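Local coordinates for protein putative secreted endoglycosylceramidase (Rhodococcus hoagii, PDB 6JYZ) that is an endogalactosylceramidase, which probably hydrolyses the glycosidic bond that links the sugar part of a glycosphingolipid to its ceramide, at residues Q126-P131 against P177-A182; G171-S176 against D368-K373; L220-P225 against S290-S295. All coordinates share one frame; numbering follows the deposited sequence.

Contact 1: Q126-P131 against P177-A182; sequences QDAWGP and PAVARA
A182 sets its methyl group over the W129 indole as a plain example of a CH-pi contact: CB of A182 lies 3.7 Å from the centroid of the five-membered ring of W129, only 6° off the ring normal. The methyl therefore bears on the pyrrole half, while the benzo half runs past the backbone carbonyl of A182, with CH2 of W129 4.1 Å from its O. CG of W129 stays anti to the backbone N, and this chi1 of -179° carries the indole over to the A182 methyl. F183, next along that helix, meets the indole edge-to-face, and T159 OG1 takes the hydrogen bond from NE1.

The aliphatic part is carried by V179, whose two branches divide the work. CG1 rests against the backbone of A128, 3.7 Å from its CA, and extends to CB of W129 at 4.2 Å. CG2 meets the O of A128 at 3.6 Å and its CB at 4.1 Å. With alanine at W129, the A182 methyl would probably lose its aromatic platform and T159 its indole donor.

No hydrogen bond crosses between the segments. Between them the contact is apolar packing and CH-pi; it joins the loop leaving strand 119-124 to the first turns of helix 177-187, beside the C-terminal end of that strand in the (beta/alpha)8 barrel of glycoside hydrolase family 5.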
loop_
_atom_site.group_PDB
_atom_site.type_symbol
_atom_site.label_atom_id
_atom_site.label_comp_id
_atom_site.label_asym_id
_atom_site.label_seq_id
_atom_site.Cartn_x
_atom_site.Cartn_y
_atom_site.Cartn_z
ATOM N N GLN A 126 -10.094 -1.469 -1.513
ATOM C CA GLN A 126 -11.379 -1.092 -2.134
ATOM C C GLN A 126 -11.141 0.236 -2.831
ATOM O O GLN A 126 -10.281 1.023 -2.410
ATOM C CB GLN A 126 -12.500 -0.970 -1.085
ATOM C CG GLN A 126 -12.306 0.148 -0.049
ATOM C CD GLN A 126 -12.640 1.541 -0.520
ATOM O OE1 GLN A 126 -12.039 2.570 -0.015
ATOM N NE2 GLN A 126 -13.544 1.678 -1.399
ATOM N N ASP A 127 -11.918 0.483 -3.866
ATOM C CA ASP A 127 -12.087 1.853 -4.363
ATOM C C ASP A 127 -13.575 2.048 -4.545
ATOM O O ASP A 127 -14.247 1.164 -5.079
ATOM C CB ASP A 127 -11.441 2.069 -5.750
ATOM C CG ASP A 127 -9.974 1.729 -5.767
ATOM O OD1 ASP A 127 -9.170 2.570 -5.308
ATOM O OD2 ASP A 127 -9.614 0.629 -6.243
ATOM N N ALA A 128 -14.106 3.200 -4.111
ATOM C CA ALA A 128 -15.523 3.467 -4.331
ATOM C C ALA A 128 -16.388 2.296 -3.870
ATOM O O ALA A 128 -17.346 1.906 -4.533
ATOM C CB ALA A 128 -15.833 3.854 -5.779
ATOM N N TRP A 129 -16.005 1.765 -2.686
ATOM C CA TRP A 129 -16.762 0.697 -1.998
ATOM C C TRP A 129 -16.616 -0.702 -2.623
ATOM O O TRP A 129 -16.277 -1.627 -1.859
ATOM C CB TRP A 129 -18.257 1.056 -1.794
ATOM C CG TRP A 129 -18.976 -0.061 -1.071
ATOM C CD1 TRP A 129 -19.805 -0.974 -1.677
ATOM C CD2 TRP A 129 -18.851 -0.425 0.311
ATOM N NE1 TRP A 129 -20.238 -1.849 -0.698
ATOM C CE2 TRP A 129 -19.649 -1.578 0.514
ATOM C CE3 TRP A 129 -18.131 0.095 1.399
ATOM C CZ2 TRP A 129 -19.706 -2.219 1.753
ATOM C CZ3 TRP A 129 -18.192 -0.562 2.615
ATOM C CH2 TRP A 129 -18.963 -1.725 2.765
ATOM N N GLY A 130 -16.937 -0.897 -3.892
ATOM C CA GLY A 130 -16.831 -2.251 -4.420
ATOM C C GLY A 130 -17.169 -2.360 -5.873
ATOM O O GLY A 130 -17.406 -1.374 -6.571
ATOM N N PRO A 131 -17.181 -3.617 -6.390
ATOM C CA PRO A 131 -17.515 -3.822 -7.800
ATOM C C PRO A 131 -18.955 -3.533 -8.186
ATOM O O PRO A 131 -19.193 -3.453 -9.389
ATOM C CB PRO A 131 -17.284 -5.357 -8.032
ATOM C CG PRO A 131 -16.357 -5.768 -6.873
ATOM C CD PRO A 131 -16.779 -4.867 -5.698
ATOM N N PRO A 177 -23.659 9.295 -4.572
ATOM C CA PRO A 177 -24.548 9.010 -3.432
ATOM C C PRO A 177 -24.550 7.521 -3.075
ATOM O O PRO A 177 -24.531 7.229 -1.899
ATOM C CB PRO A 177 -25.919 9.552 -3.937
ATOM C CG PRO A 177 -25.474 10.742 -4.853
ATOM C CD PRO A 177 -24.287 10.140 -5.628
ATOM N N ALA A 178 -24.567 6.614 -4.063
ATOM C CA ALA A 178 -24.630 5.198 -3.716
ATOM C C ALA A 178 -23.399 4.745 -2.938
ATOM O O ALA A 178 -23.525 3.965 -1.989
ATOM C CB ALA A 178 -24.743 4.377 -4.988
ATOM N N VAL A 179 -22.217 5.227 -3.358
ATOM C CA VAL A 179 -20.987 4.791 -2.678
ATOM C C VAL A 179 -20.987 5.343 -1.283
ATOM O O VAL A 179 -20.663 4.617 -0.325
ATOM C CB VAL A 179 -19.768 5.305 -3.465
ATOM C CG1 VAL A 179 -18.441 5.105 -2.706
ATOM C CG2 VAL A 179 -19.700 4.601 -4.828
ATOM N N ALA A 180 -21.347 6.619 -1.110
ATOM C CA ALA A 180 -21.376 7.201 0.214
ATOM C C ALA A 180 -22.368 6.482 1.131
ATOM O O ALA A 180 -22.090 6.231 2.320
ATOM C CB ALA A 180 -21.687 8.700 0.124
ATOM N N ARG A 181 -23.539 6.143 0.602
ATOM C CA ARG A 181 -24.557 5.488 1.394
ATOM C C ARG A 181 -24.081 4.077 1.782
ATOM O O ARG A 181 -24.317 3.655 2.892
ATOM C CB ARG A 181 -25.863 5.414 0.563
ATOM C CG ARG A 181 -27.021 4.755 1.311
ATOM C CD ARG A 181 -27.489 5.557 2.487
ATOM N NE ARG A 181 -28.434 4.874 3.398
ATOM C CZ ARG A 181 -28.059 4.226 4.431
ATOM N NH1 ARG A 181 -26.770 3.941 4.657
ATOM N NH2 ARG A 181 -28.945 3.825 5.325
ATOM N N ALA A 182 -23.453 3.347 0.849
ATOM C CA ALA A 182 -22.966 1.988 1.152
ATOM C C ALA A 182 -21.904 2.053 2.228
ATOM O O ALA A 182 -21.868 1.210 3.133
ATOM C CB ALA A 182 -22.419 1.312 -0.075
#

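Contact 2: G171-S176 against D368-K373; sequences GQREAS and DPHAVK
H370, which faces R173 across the contact, grips a single oxygen of D368 twice: ND1 of H370 donates to OD1 of D368 at 2.6 Å, and the backbone N of H370 donates to the same OD1 at 2.8 Å. The second bond makes D368 the N-cap of helix 369-374. The first, a His-carboxylate bond, reaches OD1 on its syn side and runs nearly in the imidazole plane, whereas the backbone N uses the anti lone pair, so both the helix end and the rotation of the ring are fixed by one carboxylate.

Thus oriented, the imidazole turns NE2 to the opposing loop, where a type I beta turn runs from Q172 to A175. NH1 of R173 lies 3.0 Å from NE2 of H370, with guanidinium and ring planes 80° apart. A water joins the same two groups, accepting from NH2 of R173 and lying 2.7 Å from NE2 of H370. W151 touches both, by a cation-pi contact with R173 and edge-to-face with H370. On the loop side, NE of R173 forms a salt bridge to OE2 of E174 at 2.9 Å; the donor keeps this oxygen in the guanidinium plane but approaches from above the carboxylate.

At the far end K373 reaches the loop with a chain bent at its last two torsions. NZ of K373 donates to the carbonyl O of G171 at 3.0 Å, from 42° above the carbonyl plane.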
loop_
_atom_site.group_PDB
_atom_site.type_symbol
_atom_site.label_atom_id
_atom_site.label_comp_id
_atom_site.label_asym_id
_atom_site.label_seq_id
_atom_site.Cartn_x
_atom_site.Cartn_y
_atom_site.Cartn_z
ATOM N N GLY A 171 -17.224 12.777 -12.427
ATOM C CA GLY A 171 -16.514 11.538 -12.737
ATOM C C GLY A 171 -15.673 11.058 -11.553
ATOM O O GLY A 171 -15.032 10.013 -11.690
ATOM N N GLN A 172 -15.680 11.723 -10.424
ATOM C CA GLN A 172 -14.891 11.241 -9.291
ATOM C C GLN A 172 -15.596 10.052 -8.644
ATOM O O GLN A 172 -16.741 10.137 -8.193
ATOM C CB GLN A 172 -14.796 12.373 -8.254
ATOM C CG GLN A 172 -13.894 11.966 -7.090
ATOM C CD GLN A 172 -13.995 12.785 -5.830
ATOM O OE1 GLN A 172 -14.455 13.924 -5.845
ATOM N NE2 GLN A 172 -13.602 12.167 -4.712
ATOM N N ARG A 173 -14.904 8.900 -8.593
ATOM C CA ARG A 173 -15.572 7.652 -8.209
ATOM C C ARG A 173 -16.203 7.689 -6.824
ATOM O O ARG A 173 -17.273 7.094 -6.595
ATOM C CB ARG A 173 -14.571 6.497 -8.358
ATOM C CG ARG A 173 -13.406 6.552 -7.373
ATOM C CD ARG A 173 -12.315 5.545 -7.693
ATOM N NE ARG A 173 -11.183 5.750 -6.803
ATOM C CZ ARG A 173 -9.948 5.340 -7.038
ATOM N NH1 ARG A 173 -9.758 4.529 -8.079
ATOM N NH2 ARG A 173 -8.965 5.682 -6.220
ATOM N N GLU A 174 -15.585 8.412 -5.897
ATOM C CA GLU A 174 -16.105 8.479 -4.538
ATOM C C GLU A 174 -17.288 9.442 -4.403
ATOM O O GLU A 174 -18.013 9.312 -3.411
ATOM C CB GLU A 174 -15.042 8.963 -3.551
ATOM C CG GLU A 174 -13.831 8.059 -3.400
ATOM C CD GLU A 174 -12.795 8.212 -4.460
ATOM O OE1 GLU A 174 -12.856 9.150 -5.294
ATOM O OE2 GLU A 174 -11.841 7.349 -4.432
ATOM N N ALA A 175 -17.504 10.290 -5.397
ATOM C CA ALA A 175 -18.528 11.326 -5.255
ATOM C C ALA A 175 -19.884 10.879 -5.791
ATOM O O ALA A 175 -20.556 11.612 -6.499
ATOM C CB ALA A 175 -18.021 12.578 -5.999
ATOM N N SER A 176 -20.289 9.666 -5.429
ATOM C CA SER A 176 -21.545 9.088 -5.827
ATOM C C SER A 176 -22.369 8.897 -4.584
ATOM O O SER A 176 -21.900 8.371 -3.546
ATOM C CB SER A 176 -21.142 7.812 -6.514
ATOM O OG SER A 176 -21.930 6.744 -6.168
ATOM N N ASP A 368 -8.639 -2.657 -16.392
ATOM C CA ASP A 368 -8.787 -2.109 -15.023
ATOM C C ASP A 368 -9.805 -0.977 -15.099
ATOM O O ASP A 368 -9.816 -0.200 -16.052
ATOM C CB ASP A 368 -7.394 -1.579 -14.632
ATOM C CG ASP A 368 -7.266 -1.071 -13.193
ATOM O OD1 ASP A 368 -7.908 -0.069 -12.882
ATOM O OD2 ASP A 368 -6.534 -1.662 -12.417
ATOM N N PRO A 369 -10.620 -0.799 -14.034
ATOM C CA PRO A 369 -11.579 0.299 -14.055
ATOM C C PRO A 369 -10.973 1.670 -14.243
ATOM O O PRO A 369 -11.577 2.542 -14.822
ATOM C CB PRO A 369 -12.299 0.244 -12.718
ATOM C CG PRO A 369 -11.399 -0.687 -11.902
ATOM C CD PRO A 369 -10.725 -1.685 -12.874
ATOM N N HIS A 370 -9.730 1.863 -13.791
ATOM C CA HIS A 370 -9.074 3.140 -13.988
ATOM C C HIS A 370 -8.977 3.435 -15.477
ATOM O O HIS A 370 -9.119 4.571 -15.900
ATOM C CB HIS A 370 -7.652 3.196 -13.319
ATOM C CG HIS A 370 -7.540 3.064 -11.811
ATOM N ND1 HIS A 370 -7.597 1.852 -11.118
ATOM C CD2 HIS A 370 -7.508 4.053 -10.846
ATOM C CE1 HIS A 370 -7.477 2.097 -9.793
ATOM N NE2 HIS A 370 -7.441 3.432 -9.647
ATOM N N ALA A 371 -8.665 2.412 -16.307
ATOM C CA ALA A 371 -8.573 2.554 -17.759
ATOM C C ALA A 371 -9.953 2.701 -18.374
ATOM O O ALA A 371 -10.134 3.469 -19.327
ATOM C CB ALA A 371 -7.839 1.345 -18.378
ATOM N N VAL A 372 -10.931 1.947 -17.870
ATOM C CA VAL A 372 -12.295 2.009 -18.406
ATOM C C VAL A 372 -12.861 3.410 -18.177
ATOM O O VAL A 372 -13.506 3.968 -19.093
ATOM C CB VAL A 372 -13.201 0.956 -17.743
ATOM C CG1 VAL A 372 -14.696 1.221 -18.134
ATOM C CG2 VAL A 372 -12.789 -0.440 -18.162
ATOM N N LYS A 373 -12.610 4.005 -17.023
ATOM C CA LYS A 373 -13.193 5.286 -16.657
ATOM C C LYS A 373 -12.790 6.315 -17.701
ATOM O O LYS A 373 -13.601 7.170 -18.018
ATOM C CB LYS A 373 -12.634 5.775 -15.315
ATOM C CG LYS A 373 -13.186 7.116 -14.818
ATOM C CD LYS A 373 -12.459 7.611 -13.605
ATOM C CE LYS A 373 -12.389 9.129 -13.498
ATOM N NZ LYS A 373 -13.472 9.838 -14.206
HETATM O O HOH W 1 -6.452 4.252 -7.223
#

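Contact 3: L220-P225 against S290-S295; sequences LNEPNP and SPHLYS
The Asn-Glu-Pro signature of glycoside hydrolase family 5, here N221-E222-P223, meets H292. ND1 of H292 donates to OE2 of E222 at 2.7 Å with an N-H...acceptor angle of 165°. The carboxylate oxygen is close to the imidazole plane and is approached on its anti side, although the two flat groups are turned 41° against each other. The glutamate chain is extended beyond CG, and that methylene lies near ND1 and CE1 of the ring, CG of E222 being 3.4 Å from ND1 of H292.

S269 OG makes a second hydrogen bond to the same OE2, so two groups fix this oxygen, while the backbone N of E222 is bonded to E263. Both segments are loops that follow parallel strands, 214-218 and 287-289, and so lie at the C-terminal mouth of the (beta/alpha)8 barrel, where this family places its active site. The glutamate of the signature is the acid/base in relatives, and E222 probably has that role here; E329, on strand 326-330, probably corresponds to their nucleophile and packs on N221, E222 and H292.

N221 comes to the imidazole at another point of its edge. OD1 of N221 is 3.2 Å from CE1 of H292, the amide plane tilted 25° from the ring, but the strongest partner of that oxygen is R83. Y294 approaches more loosely: the edge of its ring, at CE2, stands 4.1 Å from OE2 of E222, and its OH is hydrogen-bonded to OE1 of E329.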
loop_
_atom_site.group_PDB
_atom_site.type_symbol
_atom_site.label_atom_id
_atom_site.label_comp_id
_atom_site.label_asym_id
_atom_site.label_seq_id
_atom_site.Cartn_x
_atom_site.Cartn_y
_atom_site.Cartn_z
ATOM N N LEU A 220 -8.183 -1.233 6.075
ATOM C CA LEU A 220 -9.076 -0.931 4.954
ATOM C C LEU A 220 -8.436 0.169 4.134
ATOM O O LEU A 220 -8.072 1.248 4.709
ATOM C CB LEU A 220 -10.456 -0.488 5.447
ATOM C CG LEU A 220 -11.508 -0.225 4.365
ATOM C CD1 LEU A 220 -11.763 -1.471 3.527
ATOM C CD2 LEU A 220 -12.776 0.261 5.017
ATOM N N ASN A 221 -8.312 -0.039 2.843
ATOM C CA ASN A 221 -7.718 1.005 1.999
ATOM C C ASN A 221 -8.656 2.197 1.929
ATOM O O ASN A 221 -9.888 2.016 1.752
ATOM C CB ASN A 221 -7.604 0.461 0.584
ATOM C CG ASN A 221 -7.052 1.519 -0.350
ATOM O OD1 ASN A 221 -5.899 1.948 -0.174
ATOM N ND2 ASN A 221 -7.800 1.926 -1.349
ATOM N N GLU A 222 -8.093 3.397 2.005
ATOM C CA GLU A 222 -8.764 4.709 1.782
ATOM C C GLU A 222 -10.219 4.674 2.222
ATOM O O GLU A 222 -11.136 4.963 1.408
ATOM C CB GLU A 222 -8.619 5.126 0.327
ATOM C CG GLU A 222 -7.170 5.350 -0.031
ATOM C CD GLU A 222 -6.915 6.035 -1.356
ATOM O OE1 GLU A 222 -7.833 6.070 -2.185
ATOM O OE2 GLU A 222 -5.742 6.450 -1.625
ATOM N N PRO A 223 -10.496 4.470 3.520
ATOM C CA PRO A 223 -11.905 4.421 3.928
ATOM C C PRO A 223 -12.620 5.717 3.545
ATOM O O PRO A 223 -12.119 6.804 3.855
ATOM C CB PRO A 223 -11.847 4.217 5.434
ATOM C CG PRO A 223 -10.491 3.614 5.667
ATOM C CD PRO A 223 -9.562 4.231 4.624
ATOM N N ASN A 224 -13.757 5.618 2.871
ATOM C CA ASN A 224 -14.415 6.846 2.481
ATOM C C ASN A 224 -15.169 7.460 3.681
ATOM O O ASN A 224 -15.520 6.743 4.640
ATOM C CB ASN A 224 -15.399 6.622 1.336
ATOM C CG ASN A 224 -14.763 6.297 -0.007
ATOM O OD1 ASN A 224 -13.519 5.878 -0.132
ATOM N ND2 ASN A 224 -15.505 6.391 -1.043
ATOM N N PRO A 225 -15.491 8.756 3.671
ATOM C CA PRO A 225 -16.230 9.351 4.780
ATOM C C PRO A 225 -17.631 8.799 5.010
ATOM O O PRO A 225 -18.188 8.975 6.081
ATOM C CB PRO A 225 -16.259 10.852 4.402
ATOM C CG PRO A 225 -15.037 11.043 3.553
ATOM C CD PRO A 225 -14.951 9.759 2.744
ATOM N N SER A 290 -0.545 5.189 8.035
ATOM C CA SER A 290 -0.289 4.986 6.617
ATOM C C SER A 290 -1.183 5.878 5.747
ATOM O O SER A 290 -2.009 5.379 4.980
ATOM C CB SER A 290 -0.479 3.517 6.310
ATOM O OG SER A 290 0.003 3.203 5.024
ATOM N N PRO A 291 -1.015 7.203 5.790
ATOM C CA PRO A 291 -1.628 8.095 4.798
ATOM C C PRO A 291 -0.960 7.877 3.451
ATOM O O PRO A 291 0.171 7.365 3.361
ATOM C CB PRO A 291 -1.283 9.491 5.347
ATOM C CG PRO A 291 0.089 9.281 5.977
ATOM C CD PRO A 291 -0.034 7.903 6.642
ATOM N N HIS A 292 -1.684 8.191 2.397
ATOM C CA HIS A 292 -1.213 8.108 1.023
ATOM C C HIS A 292 -0.767 9.490 0.591
ATOM O O HIS A 292 -1.550 10.445 0.596
ATOM C CB HIS A 292 -2.271 7.532 0.069
ATOM C CG HIS A 292 -2.668 6.149 0.525
ATOM N ND1 HIS A 292 -3.745 5.479 -0.037
ATOM C CD2 HIS A 292 -2.100 5.314 1.450
ATOM C CE1 HIS A 292 -3.813 4.260 0.542
ATOM N NE2 HIS A 292 -2.845 4.126 1.458
ATOM N N LEU A 293 0.530 9.586 0.296
ATOM C CA LEU A 293 1.174 10.929 0.134
ATOM C C LEU A 293 1.153 11.373 -1.309
ATOM O O LEU A 293 2.127 11.207 -2.061
ATOM C CB LEU A 293 2.602 10.878 0.678
ATOM C CG LEU A 293 2.725 10.456 2.134
ATOM C CD1 LEU A 293 4.189 10.572 2.629
ATOM C CD2 LEU A 293 1.877 11.333 3.050
ATOM N N TYR A 294 0.011 11.922 -1.724
ATOM C CA TYR A 294 -0.254 12.291 -3.106
ATOM C C TYR A 294 -0.110 13.801 -3.374
ATOM O O TYR A 294 -0.458 14.240 -4.481
ATOM C CB TYR A 294 -1.646 11.786 -3.545
ATOM C CG TYR A 294 -1.658 10.306 -3.893
ATOM C CD1 TYR A 294 -0.863 9.759 -4.898
ATOM C CD2 TYR A 294 -2.478 9.406 -3.234
ATOM C CE1 TYR A 294 -0.940 8.429 -5.288
ATOM C CE2 TYR A 294 -2.592 8.066 -3.594
ATOM C CZ TYR A 294 -1.811 7.586 -4.620
ATOM O OH TYR A 294 -1.871 6.293 -5.084
ATOM N N SER A 295 0.463 14.558 -2.427
ATOM C CA SER A 295 0.698 15.984 -2.643
ATOM C C SER A 295 1.565 16.198 -3.882
ATOM O O SER A 295 2.580 15.535 -4.092
ATOM C CB SER A 295 1.266 16.636 -1.458
ATOM O OG SER A 295 0.388 16.535 -0.326
#

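The three contacts show how the rim of a barrel is tied to its probable active site. Contacts 1 and 2 draw on the same long loop after strand 119-124, and their centres are about 11 Å apart; CB of A128 packs on the O of R173 at 3.6 Å, and a long, weak ion pair joins D127 to R173. Contact 3 lies deeper, its centre about 15 Å from that of contact 1 and about 16 Å from that of contact 2. Contact 1 reaches it through a probable hydrogen bond, ND2 of N221 to O of Q126 at 2.8 Å. Contact 2 approaches through R173, whose NH2 is 4.2 Å from OE1 of E222, the likely acid/base.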